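Local coordinates for protein dally-like, isoform A (Drosophila melanogaster, PDB 6XTZ) that binds Wnt and Hedgehog family proteins as a cell-surface glypican proteoglycan and shields the palmitoleate lipid of Wnt, enabling signalling at a distance, at residues R201-A206 / M274-V279; T208-V213 / S267-F272; T231-C236 / E244-N249; H465-C468 / D472-S475. The protein carries 5 engineered substitutions. All coordinates share one frame; numbering follows the deposited sequence.

Contact 1: R201-A206 / M274-V279; sequences RTYGQA and MAMDKV
Tyr203 lays one face of its ring against the end of the Met276 side chain, and most of the packing between 201-206 and 274-279 gathers round this pair. The Met276 methyl CE sits 3.9 Å from the centroid of the Tyr203 ring and 25° off the ring normal, which identifies a CH-pi contact; its nearest ring atom is Tyr203 CE1, so it is offset toward the rim. The bends in the Met276 chain that bring CE here also place SD obliquely, 4.7 Å from the centroid of the Tyr203 ring, a Met-aromatic contact. At the ring edge, in its plane, Tyr203 CE1 is 3.4 Å from Met276 O. With CG anti to the backbone N (chi1 -168°), the tyrosine ring also reaches Val279, whose CG1 touches Tyr203 CD1 at 3.6 Å from an oblique direction. Ala206 CB closes the patch more loosely, 4.2 Å from Met276 SD.

The far side of 274-279 differs sharply from this buried seam. Asp277 points away and forms a salt bridge with Arg450, while Lys278 is exposed and its side chain touches Tyr537. Within the interior, Phe87 meets the Tyr203 ring edge-to-face, and Ile449 and Val453 of helix 441-455 pack on Met276. No hydrogen bond crosses between the segments, whose axes approach to 10.3 Å with their directions 149° apart. This is the signature of a roughly antiparallel helix pair held by apolar packing in the elongated all-helical body of a glypican.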
loop_
_atom_site.group_PDB
_atom_site.type_symbol
_atom_site.label_atom_id
_atom_site.label_comp_id
_atom_site.label_asym_id
_atom_site.label_seq_id
_atom_site.Cartn_x
_atom_site.Cartn_y
_atom_site.Cartn_z
ATOM N N ARG A 201 -1.967 -8.132 -11.029
ATOM C CA ARG A 201 -0.683 -8.373 -10.379
ATOM C C ARG A 201 -0.222 -7.151 -9.597
ATOM O O ARG A 201 0.204 -7.266 -8.442
ATOM C CB ARG A 201 0.366 -8.774 -11.416
ATOM C CG ARG A 201 1.788 -8.665 -10.899
ATOM C CD ARG A 201 2.802 -9.234 -11.874
ATOM N NE ARG A 201 4.167 -8.914 -11.463
ATOM C CZ ARG A 201 4.851 -9.586 -10.541
ATOM N NH1 ARG A 201 4.302 -10.624 -9.924
ATOM N NH2 ARG A 201 6.087 -9.218 -10.234
ATOM N N THR A 202 -0.305 -5.967 -10.211
ATOM C CA THR A 202 0.161 -4.752 -9.549
ATOM C C THR A 202 -0.630 -4.475 -8.275
ATOM O O THR A 202 -0.071 -4.003 -7.279
ATOM C CB THR A 202 0.069 -3.567 -10.510
ATOM O OG1 THR A 202 0.791 -3.871 -11.711
ATOM C CG2 THR A 202 0.655 -2.311 -9.879
ATOM N N TYR A 203 -1.931 -4.772 -8.288
ATOM C CA TYR A 203 -2.767 -4.559 -7.111
ATOM C C TYR A 203 -2.232 -5.337 -5.913
ATOM O O TYR A 203 -2.062 -4.784 -4.820
ATOM C CB TYR A 203 -4.202 -4.975 -7.434
ATOM C CG TYR A 203 -5.250 -4.549 -6.430
ATOM C CD1 TYR A 203 -5.624 -3.218 -6.308
ATOM C CD2 TYR A 203 -5.894 -5.486 -5.632
ATOM C CE1 TYR A 203 -6.593 -2.830 -5.404
ATOM C CE2 TYR A 203 -6.864 -5.108 -4.725
ATOM C CZ TYR A 203 -7.210 -3.778 -4.615
ATOM O OH TYR A 203 -8.176 -3.394 -3.715
ATOM N N GLY A 204 -1.947 -6.628 -6.107
ATOM C CA GLY A 204 -1.389 -7.426 -5.029
ATOM C C GLY A 204 0.060 -7.124 -4.722
ATOM O O GLY A 204 0.477 -7.198 -3.561
ATOM N N GLN A 205 0.852 -6.786 -5.740
ATOM C CA GLN A 205 2.264 -6.501 -5.498
ATOM C C GLN A 205 2.445 -5.178 -4.759
ATOM O O GLN A 205 3.276 -5.076 -3.849
ATOM C CB GLN A 205 3.042 -6.484 -6.813
ATOM C CG GLN A 205 3.171 -7.846 -7.472
ATOM C CD GLN A 205 3.942 -8.835 -6.626
ATOM O OE1 GLN A 205 4.849 -8.460 -5.882
ATOM N NE2 GLN A 205 3.579 -10.108 -6.729
ATOM N N ALA A 206 1.674 -4.156 -5.138
ATOM C CA ALA A 206 1.752 -2.876 -4.443
ATOM C C ALA A 206 1.278 -3.005 -3.001
ATOM O O ALA A 206 1.827 -2.359 -2.102
ATOM C CB ALA A 206 0.936 -1.818 -5.187
ATOM N N MET A 274 -5.000 6.262 -2.765
ATOM C CA MET A 274 -5.845 6.755 -3.847
ATOM C C MET A 274 -5.598 5.979 -5.133
ATOM O O MET A 274 -6.535 5.721 -5.898
ATOM C CB MET A 274 -5.608 8.251 -4.062
ATOM C CG MET A 274 -6.092 9.123 -2.913
ATOM S SD MET A 274 -5.907 10.893 -3.216
ATOM C CE MET A 274 -4.127 11.035 -3.341
ATOM N N ALA A 275 -4.348 5.592 -5.388
ATOM C CA ALA A 275 -4.056 4.796 -6.574
ATOM C C ALA A 275 -4.582 3.374 -6.425
ATOM O O ALA A 275 -5.026 2.765 -7.405
ATOM C CB ALA A 275 -2.554 4.795 -6.849
ATOM N N MET A 276 -4.542 2.826 -5.205
ATOM C CA MET A 276 -5.109 1.502 -4.969
ATOM C C MET A 276 -6.613 1.496 -5.199
ATOM O O MET A 276 -7.162 0.526 -5.733
ATOM C CB MET A 276 -4.789 1.034 -3.549
ATOM C CG MET A 276 -3.370 0.546 -3.367
ATOM S SD MET A 276 -3.073 -1.069 -4.108
ATOM C CE MET A 276 -4.060 -2.111 -3.040
ATOM N N ASP A 277 -7.301 2.563 -4.787
ATOM C CA ASP A 277 -8.743 2.628 -4.987
ATOM C C ASP A 277 -9.094 2.747 -6.465
ATOM O O ASP A 277 -10.149 2.264 -6.891
ATOM C CB ASP A 277 -9.331 3.798 -4.200
ATOM C CG ASP A 277 -10.844 3.750 -4.128
ATOM O OD1 ASP A 277 -11.380 2.899 -3.389
ATOM O OD2 ASP A 277 -11.500 4.567 -4.809
ATOM N N LYS A 278 -8.225 3.379 -7.257
ATOM C CA LYS A 278 -8.464 3.469 -8.693
ATOM C C LYS A 278 -8.286 2.115 -9.367
ATOM O O LYS A 278 -9.086 1.735 -10.231
ATOM C CB LYS A 278 -7.531 4.506 -9.319
ATOM C CG LYS A 278 -7.977 5.945 -9.135
ATOM C CD LYS A 278 -7.174 6.878 -10.031
ATOM C CE LYS A 278 -7.767 8.277 -10.056
ATOM N NZ LYS A 278 -7.050 9.166 -11.013
ATOM N N VAL A 279 -7.241 1.374 -8.992
ATOM C CA VAL A 279 -7.029 0.051 -9.569
ATOM C C VAL A 279 -8.132 -0.903 -9.129
ATOM O O VAL A 279 -8.634 -1.704 -9.927
ATOM C CB VAL A 279 -5.632 -0.475 -9.195
ATOM C CG1 VAL A 279 -5.461 -1.913 -9.660
ATOM C CG2 VAL A 279 -4.558 0.414 -9.802
#

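Contact 2: T208-V213 / S267-F272; sequences TTASEV and SEWENF
In the helical bundle of the glypican core, Ala210 of helix 185-216 is met by two aromatic side chains of helix 263-283, Phe272 and Trp269, in different ways. Its methyl lies over a face of the Phe272 ring: Ala210 CB is 3.9 Å from the ring centroid and 30° off the normal, the geometry of a CH-pi contact. The methyl is displaced toward the far end of that ring, since Phe272 CZ is its closest atom at 3.4 Å. The indole, by contrast, presents its edge. Trp269 CZ3 lies 3.7 Å from Ala210 O, with the oxygen near the indole plane, and the same CZ3 is 4.0 Å from Ala210 CB. Setting CG anti to the backbone N (chi1 -173°) carries the six-membered ring of Trp269 across the gap. Away from this seam, Asn271 ND2 donates to Glu268 OE1 at 3.1 Å, reaching the oxygen from above the carboxylate plane; this bond runs along one helix and does not bridge the two.

The indole is held from further sides as well: Trp269 NE1 donates to Tyr456 O, and Trp460 meets the ring edge-to-face. Helix 51-110 adds Met76 and Leu80 against Trp269, while helix 513-538 packs on Thr209 and Val213 through Ala529 and His525, so that both helices flank the pair.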
loop_
_atom_site.group_PDB
_atom_site.type_symbol
_atom_site.label_atom_id
_atom_site.label_comp_id
_atom_site.label_asym_id
_atom_site.label_seq_id
_atom_site.Cartn_x
_atom_site.Cartn_y
_atom_site.Cartn_z
ATOM N N THR A 208 1.604 -5.668 -1.164
ATOM C CA THR A 208 2.681 -6.344 -0.448
ATOM C C THR A 208 3.802 -5.374 -0.099
ATOM O O THR A 208 4.294 -5.358 1.036
ATOM C CB THR A 208 3.223 -7.509 -1.282
ATOM O OG1 THR A 208 2.220 -8.524 -1.404
ATOM C CG2 THR A 208 4.462 -8.106 -0.626
ATOM N N THR A 209 4.223 -4.558 -1.068
ATOM C CA THR A 209 5.297 -3.604 -0.815
ATOM C C THR A 209 4.896 -2.589 0.247
ATOM O O THR A 209 5.719 -2.200 1.084
ATOM C CB THR A 209 5.689 -2.898 -2.113
ATOM O OG1 THR A 209 4.516 -2.376 -2.746
ATOM C CG2 THR A 209 6.380 -3.868 -3.059
ATOM N N ALA A 210 3.633 -2.155 0.236
ATOM C CA ALA A 210 3.163 -1.237 1.268
ATOM C C ALA A 210 3.242 -1.873 2.649
ATOM O O ALA A 210 3.533 -1.191 3.638
ATOM C CB ALA A 210 1.735 -0.792 0.969
ATOM N N SER A 211 2.980 -3.178 2.739
ATOM C CA SER A 211 3.119 -3.867 4.017
ATOM C C SER A 211 4.582 -3.989 4.418
ATOM O O SER A 211 4.914 -3.924 5.608
ATOM C CB SER A 211 2.466 -5.247 3.946
ATOM O OG SER A 211 2.715 -5.987 5.130
ATOM N N GLU A 212 5.474 -4.162 3.440
ATOM C CA GLU A 212 6.894 -4.301 3.744
ATOM C C GLU A 212 7.496 -2.970 4.178
ATOM O O GLU A 212 8.237 -2.908 5.168
ATOM C CB GLU A 212 7.639 -4.859 2.532
ATOM C CG GLU A 212 7.208 -6.261 2.126
ATOM C CD GLU A 212 7.827 -6.704 0.813
ATOM O OE1 GLU A 212 8.342 -5.838 0.072
ATOM O OE2 GLU A 212 7.800 -7.918 0.522
ATOM N N VAL A 213 7.195 -1.891 3.449
ATOM C CA VAL A 213 7.769 -0.596 3.802
ATOM C C VAL A 213 7.193 -0.092 5.119
ATOM O O VAL A 213 7.889 0.582 5.886
ATOM C CB VAL A 213 7.569 0.427 2.666
ATOM C CG1 VAL A 213 8.237 -0.058 1.389
ATOM C CG2 VAL A 213 6.092 0.714 2.434
ATOM N N SER A 267 2.276 11.527 3.211
ATOM C CA SER A 267 1.625 12.075 2.025
ATOM C C SER A 267 1.633 11.074 0.877
ATOM O O SER A 267 0.628 10.926 0.170
ATOM C CB SER A 267 2.299 13.385 1.611
ATOM O OG SER A 267 3.647 13.175 1.233
ATOM N N GLU A 268 2.750 10.371 0.680
ATOM C CA GLU A 268 2.797 9.359 -0.370
ATOM C C GLU A 268 1.923 8.157 -0.036
ATOM O O GLU A 268 1.412 7.494 -0.946
ATOM C CB GLU A 268 4.240 8.918 -0.617
ATOM C CG GLU A 268 5.145 10.024 -1.139
ATOM C CD GLU A 268 4.752 10.506 -2.526
ATOM O OE1 GLU A 268 3.984 9.805 -3.218
ATOM O OE2 GLU A 268 5.216 11.593 -2.925
ATOM N N TRP A 269 1.740 7.860 1.254
ATOM C CA TRP A 269 0.820 6.797 1.645
ATOM C C TRP A 269 -0.601 7.119 1.198
ATOM O O TRP A 269 -1.347 6.226 0.780
ATOM C CB TRP A 269 0.876 6.588 3.159
ATOM C CG TRP A 269 0.083 5.413 3.655
ATOM C CD1 TRP A 269 -1.206 5.425 4.101
ATOM C CD2 TRP A 269 0.534 4.057 3.767
ATOM N NE1 TRP A 269 -1.587 4.159 4.482
ATOM C CE2 TRP A 269 -0.538 3.302 4.285
ATOM C CE3 TRP A 269 1.741 3.410 3.480
ATOM C CZ2 TRP A 269 -0.439 1.931 4.520
ATOM C CZ3 TRP A 269 1.836 2.051 3.715
ATOM C CH2 TRP A 269 0.752 1.325 4.230
ATOM N N GLU A 270 -0.988 8.394 1.273
ATOM C CA GLU A 270 -2.287 8.804 0.751
ATOM C C GLU A 270 -2.350 8.631 -0.760
ATOM O O GLU A 270 -3.378 8.202 -1.298
ATOM C CB GLU A 270 -2.580 10.253 1.143
ATOM C CG GLU A 270 -2.774 10.465 2.636
ATOM C CD GLU A 270 -3.230 11.871 2.970
ATOM O OE1 GLU A 270 -3.444 12.666 2.033
ATOM O OE2 GLU A 270 -3.372 12.183 4.171
ATOM N N ASN A 271 -1.263 8.963 -1.464
ATOM C CA ASN A 271 -1.220 8.721 -2.905
ATOM C C ASN A 271 -1.328 7.234 -3.210
ATOM O O ASN A 271 -1.976 6.837 -4.185
ATOM C CB ASN A 271 0.065 9.295 -3.504
ATOM C CG ASN A 271 0.134 10.807 -3.410
ATOM O OD1 ASN A 271 -0.885 11.480 -3.261
ATOM N ND2 ASN A 271 1.341 11.349 -3.505
ATOM N N PHE A 272 -0.695 6.395 -2.384
ATOM C CA PHE A 272 -0.820 4.951 -2.549
ATOM C C PHE A 272 -2.262 4.497 -2.362
ATOM O O PHE A 272 -2.763 3.668 -3.131
ATOM C CB PHE A 272 0.102 4.230 -1.563
ATOM C CG PHE A 272 -0.260 2.788 -1.338
ATOM C CD1 PHE A 272 0.120 1.815 -2.247
ATOM C CD2 PHE A 272 -0.975 2.405 -0.213
ATOM C CE1 PHE A 272 -0.209 0.487 -2.041
ATOM C CE2 PHE A 272 -1.310 1.080 -0.003
ATOM C CZ PHE A 272 -0.929 0.120 -0.921
#

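Contact 3: T231-C236 / E244-N249; sequences TKMQHC and EKPCTN
Met233, near the end of helix 224-234, crosses Pro246 at about a right angle, and its side chain can be followed atom by atom. CB is still remote: Met233 CB lies 5.2 Å from Pro246 CB. CG, placed anti to the backbone N (chi1 -178°), comes within 4.2 Å of Pro246 CB. The chain then bends (chi2 -90°), and SD makes the side-chain touch, with Met233 SD 3.8 Å from Pro246 CB and equally near Pro246 CG. A second bend turns the methyl off the ring, leaving Met233 CE 5.5 Å from Pro246 CB. Tyr250, Cys251 and Val254 of helix 248-258 also pack against this methionine.

The shortest approach belongs to the backbone: Met233 O is 3.1 Å from Pro246 CG and 3.4 Å from Pro246 CB, so the carbonyl faces the rim of the pyrrolidine ring. Close by, Thr231 O accepts from both His235 N and Cys236 N as the helix finishes. On the other side, the proline precedes Cys247, the N-cap of helix 248-258. Disulfides Cys236-Cys40 and Cys247-Cys483 tie the two segments to other parts of the chain in this disulfide-rich region, and the backbones of Lys245 and Cys247 hydrogen-bond with Trp484.

With no hydrogen bond between the segments, the chemistry implies van der Waals packing of the Met233 thioether and carbonyl on the Pro246 ring, which the disulfides and backbone bonds beside it probably help to hold in place.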
loop_
_atom_site.group_PDB
_atom_site.type_symbol
_atom_site.label_atom_id
_atom_site.label_comp_id
_atom_site.label_asym_id
_atom_site.label_seq_id
_atom_site.Cartn_x
_atom_site.Cartn_y
_atom_site.Cartn_z
ATOM N N THR A 231 8.364 14.798 27.364
ATOM C CA THR A 231 8.248 14.843 28.818
ATOM C C THR A 231 7.694 16.177 29.297
ATOM O O THR A 231 6.910 16.217 30.253
ATOM C CB THR A 231 9.606 14.576 29.455
ATOM O OG1 THR A 231 10.502 15.637 29.112
ATOM C CG2 THR A 231 10.164 13.285 28.928
ATOM N N LYS A 232 8.093 17.278 28.653
ATOM C CA LYS A 232 7.515 18.575 28.983
ATOM C C LYS A 232 6.011 18.582 28.755
ATOM O O LYS A 232 5.272 19.249 29.490
ATOM C CB LYS A 232 8.189 19.675 28.159
ATOM C CG LYS A 232 7.753 21.087 28.519
ATOM C CD LYS A 232 8.430 22.114 27.624
ATOM C CE LYS A 232 7.969 23.523 27.948
ATOM N NZ LYS A 232 8.598 24.534 27.055
ATOM N N MET A 233 5.538 17.828 27.762
ATOM C CA MET A 233 4.114 17.787 27.461
ATOM C C MET A 233 3.365 16.882 28.431
ATOM O O MET A 233 2.310 17.260 28.951
ATOM C CB MET A 233 3.901 17.322 26.016
ATOM C CG MET A 233 2.450 17.276 25.559
ATOM S SD MET A 233 1.641 15.695 25.865
ATOM C CE MET A 233 2.729 14.576 24.985
ATOM N N GLN A 234 3.900 15.692 28.698
ATOM C CA GLN A 234 3.128 14.665 29.388
ATOM C C GLN A 234 3.340 14.659 30.900
ATOM O O GLN A 234 2.394 14.389 31.650
ATOM C CB GLN A 234 3.468 13.286 28.810
ATOM C CG GLN A 234 2.697 12.132 29.440
ATOM C CD GLN A 234 3.001 10.793 28.795
ATOM O OE1 GLN A 234 3.642 10.726 27.746
ATOM N NE2 GLN A 234 2.543 9.717 29.424
ATOM N N HIS A 235 4.550 14.953 31.374
ATOM C CA HIS A 235 4.876 14.772 32.785
ATOM C C HIS A 235 5.211 16.052 33.536
ATOM O O HIS A 235 4.955 16.119 34.741
ATOM C CB HIS A 235 6.056 13.799 32.941
ATOM C CG HIS A 235 5.770 12.416 32.448
ATOM N ND1 HIS A 235 4.771 11.627 32.976
ATOM C CD2 HIS A 235 6.355 11.680 31.473
ATOM C CE1 HIS A 235 4.751 10.466 32.347
ATOM N NE2 HIS A 235 5.701 10.472 31.430
ATOM N N CYS A 236 5.774 17.065 32.874
ATOM C CA CYS A 236 6.268 18.236 33.592
ATOM C C CYS A 236 5.160 19.064 34.231
ATOM O O CYS A 236 5.466 19.928 35.061
ATOM C CB CYS A 236 7.096 19.117 32.659
ATOM S SG CYS A 236 8.676 18.385 32.184
ATOM N N GLU A 244 -3.781 18.790 35.946
ATOM C CA GLU A 244 -4.556 18.745 34.715
ATOM C C GLU A 244 -3.811 17.988 33.621
ATOM O O GLU A 244 -2.579 17.924 33.599
ATOM C CB GLU A 244 -4.882 20.159 34.231
ATOM C CG GLU A 244 -5.908 20.899 35.077
ATOM C CD GLU A 244 -5.315 21.508 36.334
ATOM O OE1 GLU A 244 -6.087 22.068 37.142
ATOM O OE2 GLU A 244 -4.082 21.431 36.517
ATOM N N LYS A 245 -4.584 17.408 32.705
ATOM C CA LYS A 245 -4.023 16.726 31.556
ATOM C C LYS A 245 -3.475 17.740 30.552
ATOM O O LYS A 245 -3.857 18.912 30.567
ATOM C CB LYS A 245 -5.085 15.848 30.895
ATOM C CG LYS A 245 -5.456 14.606 31.687
ATOM C CD LYS A 245 -4.251 13.698 31.882
ATOM C CE LYS A 245 -4.669 12.315 32.361
ATOM N NZ LYS A 245 -5.434 12.366 33.637
ATOM N N PRO A 246 -2.570 17.314 29.674
ATOM C CA PRO A 246 -2.075 18.223 28.635
ATOM C C PRO A 246 -3.170 18.574 27.641
ATOM O O PRO A 246 -4.119 17.814 27.430
ATOM C CB PRO A 246 -0.954 17.422 27.960
ATOM C CG PRO A 246 -0.631 16.312 28.908
ATOM C CD PRO A 246 -1.891 16.008 29.637
ATOM N N CYS A 247 -3.034 19.747 27.030
ATOM C CA CYS A 247 -3.977 20.155 26.000
ATOM C C CYS A 247 -3.846 19.250 24.780
ATOM O O CYS A 247 -2.761 18.759 24.455
ATOM C CB CYS A 247 -3.747 21.615 25.607
ATOM S SG CYS A 247 -3.744 22.790 26.991
ATOM N N THR A 248 -4.975 19.022 24.106
ATOM C CA THR A 248 -4.992 18.103 22.972
ATOM C C THR A 248 -4.086 18.594 21.849
ATOM O O THR A 248 -3.187 17.875 21.399
ATOM C CB THR A 248 -6.425 17.916 22.471
ATOM O OG1 THR A 248 -7.223 17.352 23.516
ATOM C CG2 THR A 248 -6.453 16.987 21.264
ATOM N N ASN A 249 -4.308 19.828 21.388
ATOM C CA ASN A 249 -3.482 20.378 20.318
ATOM C C ASN A 249 -2.015 20.447 20.720
ATOM O O ASN A 249 -1.130 20.264 19.876
ATOM C CB ASN A 249 -3.996 21.760 19.917
ATOM C CG ASN A 249 -5.326 21.697 19.189
ATOM O OD1 ASN A 249 -5.944 20.636 19.091
ATOM N ND2 ASN A 249 -5.777 22.837 18.679
#

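Contact 4: H465-C468 / D472-S475; sequences HSVC and DIAS
Val467 and Ile473 cross obliquely, meeting through the tips of one branch each: Val467 CG1 and Ile473 CD1 are 3.8 Å apart. The isoleucine reaches over because its CG1-CD1 arm is extended (chi2 -177°) and its CB points at the helix end. The same methyl, Ile473 CD1, also lies 3.8 Å from Val467 O, so it covers backbone as well as side chain.

Cys468 is where helix 459-467 gives way to loop, and 472-475 folds back on that helix end after three intervening residues, the CA atoms of Cys468 and Ser475 being 5.8 Å apart. This turn belongs to the disulfide-rich part of the glypican core, since a disulfide joins Cys468 to Cys251 of helix 248-258, whose Ile255 also packs on both Val467 and Cys468.

Ser475 is oriented differently from the isoleucine, with its hydroxyl turned back on the opposing backbone. Ser475 OG donates to Cys468 O at 2.9 Å; the oxygen is met in the carbonyl plane, on a lone pair, with a C=O...donor angle of 140°. That hydroxyl reaches the carbonyl from a position between its own backbone N and carbonyl carbon (chi1 59°), which also brings Ser475 OG to 3.7 Å from Cys468 CB. Between the isoleucine and the serine, Ala474 takes up left-handed helical backbone angles, its CB pointing away from the helix end while those of Ile473 and Ser475 point toward it. Leu65 and His68 of helix 51-110 touch Val467.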
loop_
_atom_site.group_PDB
_atom_site.type_symbol
_atom_site.label_atom_id
_atom_site.label_comp_id
_atom_site.label_asym_id
_atom_site.label_seq_id
_atom_site.Cartn_x
_atom_site.Cartn_y
_atom_site.Cartn_z
ATOM N N HIS A 465 -2.970 11.852 16.737
ATOM C CA HIS A 465 -4.295 11.889 17.345
ATOM C C HIS A 465 -4.613 10.587 18.066
ATOM O O HIS A 465 -5.334 10.596 19.071
ATOM C CB HIS A 465 -5.350 12.185 16.281
ATOM C CG HIS A 465 -5.123 13.476 15.561
ATOM N ND1 HIS A 465 -5.697 14.664 15.963
ATOM C CD2 HIS A 465 -4.371 13.771 14.474
ATOM C CE1 HIS A 465 -5.315 15.632 15.150
ATOM N NE2 HIS A 465 -4.510 15.117 14.238
ATOM N N SER A 466 -4.082 9.464 17.580
ATOM C CA SER A 466 -4.315 8.189 18.249
ATOM C C SER A 466 -3.511 8.089 19.540
ATOM O O SER A 466 -4.001 7.557 20.544
ATOM C CB SER A 466 -3.972 7.035 17.309
ATOM O OG SER A 466 -4.061 5.789 17.978
ATOM N N VAL A 467 -2.277 8.598 19.535
ATOM C CA VAL A 467 -1.443 8.543 20.732
ATOM C C VAL A 467 -2.033 9.411 21.840
ATOM O O VAL A 467 -2.016 9.031 23.017
ATOM C CB VAL A 467 0.001 8.956 20.393
ATOM C CG1 VAL A 467 0.845 9.042 21.656
ATOM C CG2 VAL A 467 0.616 7.975 19.409
ATOM N N CYS A 468 -2.577 10.573 21.488
ATOM C CA CYS A 468 -3.105 11.509 22.473
ATOM C C CYS A 468 -4.497 11.136 22.977
ATOM O O CYS A 468 -5.124 11.953 23.660
ATOM C CB CYS A 468 -3.129 12.926 21.892
ATOM S SG CYS A 468 -1.500 13.574 21.439
ATOM N N ASP A 472 -2.678 6.309 28.646
ATOM C CA ASP A 472 -1.375 6.757 29.125
ATOM C C ASP A 472 -1.286 8.278 29.163
ATOM O O ASP A 472 -0.708 8.847 30.097
ATOM C CB ASP A 472 -0.269 6.179 28.243
ATOM C CG ASP A 472 -0.389 4.683 28.075
ATOM O OD1 ASP A 472 -0.818 4.012 29.038
ATOM O OD2 ASP A 472 -0.059 4.177 26.984
ATOM N N ILE A 473 -1.853 8.954 28.167
ATOM C CA ILE A 473 -1.762 10.405 28.108
ATOM C C ILE A 473 -3.119 10.994 28.447
ATOM O O ILE A 473 -3.248 11.781 29.393
ATOM C CB ILE A 473 -1.276 10.866 26.724
ATOM C CG1 ILE A 473 0.098 10.279 26.426
ATOM C CG2 ILE A 473 -1.249 12.378 26.646
ATOM C CD1 ILE A 473 0.679 10.732 25.111
ATOM N N ALA A 474 -4.130 10.618 27.664
ATOM C CA ALA A 474 -5.518 11.027 27.884
ATOM C C ALA A 474 -5.640 12.548 27.966
ATOM O O ALA A 474 -6.186 13.107 28.922
ATOM C CB ALA A 474 -6.092 10.354 29.133
ATOM N N SER A 475 -5.112 13.218 26.945
ATOM C CA SER A 475 -5.088 14.674 26.924
ATOM C C SER A 475 -6.503 15.243 26.959
ATOM O O SER A 475 -7.452 14.649 26.441
ATOM C CB SER A 475 -4.355 15.170 25.677
ATOM O OG SER A 475 -4.979 14.698 24.496
#

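Overall arrangement
From the N terminus, helix 185-216 supplies 201-206 and then 208-213. The chain runs on to contact 3, which closes a short loop of seven residues between 231-236 and 244-249. Helix 263-283 then returns, closing contact 2 and, around it, contact 1, so contact 3 lies within contact 2 and both within contact 1. Contacts 1 and 2 join one helix pair and touch. Contact 4 follows in series, closing a three-residue loop after helix 459-467; packed on contact 3, with Pro246 O 3.2 Å from Ser475 CB, it brings that helix end to the start of helix 248-258. This pair lies apart, contact 3 being about 32 Å from contact 2 between centres.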